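Microcin B17-processing protein McbC (Escherichia coli str. K-12 substr. MG1655, PDB 6GRH) is an FMN-containing oxidoreductase of the nitroreductase family, needed to process the inactive precursor of microcin B17 into the active antibiotic peptide. Local coordinates at residues A145-N148 against V149-Y152. Numbering follows the deposited sequence.
Sequences AGTN and VYHY
One face of the Tyr-150 ring carries the methyl group of Thr-147, three residues earlier in the same chain; Trp-143 packs against this ring edge-to-face. CG2 of Thr-147 sits 3.9 Å from the centroid of the Tyr-150 ring, 23° off its normal: a CH-pi contact, displaced toward the hydroxyl end, where CG2 comes 3.6 Å from CZ. The two side chains cross at about a right angle. Thr-147 places its methyl there because CG2 is anti to the backbone N (chi1 -61° for OG1), and the same methyl lies 3.4 Å from the carbonyl O of Val-149, so it fills the angle between ring and strand backbone. Threonine suits the site twice over, with a methyl for the ring and a hydroxyl for Gln-144 in the same loop.

The phenol folds back along the chain until its OH lies 3.2 Å from Thr-147 O, close but not hydrogen-bonded. Hydrogen bonds instead run from Tyr-150 OH to Asn-142 OD1 and the backbone N of Gln-144, from Thr-147 O to Asn-142 ND2, and between Thr-147 OG1 and Gln-144 OE1. A tyrosine thus supplies a flat surface for the methyl and a polar end that ties the strand to the loop before it.

The CB of Asn-148 points away from residues 149-152, and its buried amide is satisfied at both ends, hydrogen-bonded through OD1 to NH1 of Arg-135 and through ND2 to the carbonyl O of Cys-165, while Val-149 sets a branched hydrocarbon, typical of strands, against Val-162, Ala-163 and Leu-170. Asn-148 and Val-149 together form a classic beta bulge at the start of strand 149-153, opposite Ala-163 at the end of antiparallel strand 158-163, in the sheet of this nitroreductase-family chain.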
# COMPACT_ATOMS: atom_id res chain seq x y z
N ALA D 145 31.87 -32.39 2.23
CA ALA D 145 30.94 -33.45 2.58
C ALA D 145 29.84 -32.95 3.52
O ALA D 145 30.13 -32.40 4.58
CB ALA D 145 31.68 -34.63 3.22
N GLY D 146 28.59 -33.11 3.10
CA GLY D 146 27.45 -32.79 3.94
C GLY D 146 26.94 -31.36 3.85
O GLY D 146 25.91 -31.05 4.42
N THR D 147 27.64 -30.50 3.13
CA THR D 147 27.18 -29.14 2.89
C THR D 147 26.48 -29.12 1.55
O THR D 147 27.08 -29.46 0.53
CB THR D 147 28.36 -28.16 2.89
OG1 THR D 147 28.99 -28.22 4.17
CG2 THR D 147 27.91 -26.74 2.60
N ASN D 148 25.19 -28.76 1.55
CA ASN D 148 24.37 -28.78 0.35
C ASN D 148 23.90 -27.45 -0.14
O ASN D 148 23.28 -27.39 -1.18
CB ASN D 148 23.19 -29.70 0.54
CG ASN D 148 23.60 -31.14 0.57
OD1 ASN D 148 24.34 -31.58 -0.30
ND2 ASN D 148 23.14 -31.88 1.58
N VAL D 149 24.17 -26.38 0.61
CA VAL D 149 23.91 -25.02 0.14
C VAL D 149 25.21 -24.25 0.25
O VAL D 149 25.89 -24.35 1.26
CB VAL D 149 22.83 -24.31 0.98
CG1 VAL D 149 22.51 -22.97 0.38
CG2 VAL D 149 21.57 -25.15 1.06
N TYR D 150 25.52 -23.49 -0.79
CA TYR D 150 26.71 -22.66 -0.84
C TYR D 150 26.29 -21.30 -1.35
O TYR D 150 25.24 -21.18 -1.98
CB TYR D 150 27.76 -23.24 -1.80
CG TYR D 150 28.33 -24.58 -1.41
CD1 TYR D 150 27.72 -25.78 -1.82
CD2 TYR D 150 29.49 -24.66 -0.66
CE1 TYR D 150 28.25 -27.00 -1.48
CE2 TYR D 150 30.02 -25.90 -0.31
CZ TYR D 150 29.40 -27.06 -0.71
OH TYR D 150 29.93 -28.27 -0.34
N HIS D 151 27.11 -20.29 -1.09
CA HIS D 151 26.91 -18.96 -1.64
C HIS D 151 28.08 -18.69 -2.58
O HIS D 151 29.22 -18.81 -2.18
CB HIS D 151 26.84 -18.00 -0.47
CG HIS D 151 26.86 -16.55 -0.84
ND1 HIS D 151 27.63 -15.64 -0.16
CD2 HIS D 151 26.20 -15.87 -1.80
CE1 HIS D 151 27.44 -14.44 -0.69
NE2 HIS D 151 26.57 -14.55 -1.68
N TYR D 152 27.80 -18.36 -3.85
CA TYR D 152 28.85 -18.05 -4.81
C TYR D 152 29.30 -16.59 -4.66
O TYR D 152 28.46 -15.70 -4.70
CB TYR D 152 28.42 -18.31 -6.26
CG TYR D 152 29.55 -18.07 -7.25
CD1 TYR D 152 30.75 -18.76 -7.13
CD2 TYR D 152 29.44 -17.14 -8.28
CE1 TYR D 152 31.80 -18.56 -8.00
CE2 TYR D 152 30.49 -16.93 -9.17
CZ TYR D 152 31.67 -17.64 -9.03
OH TYR D 152 32.73 -17.44 -9.89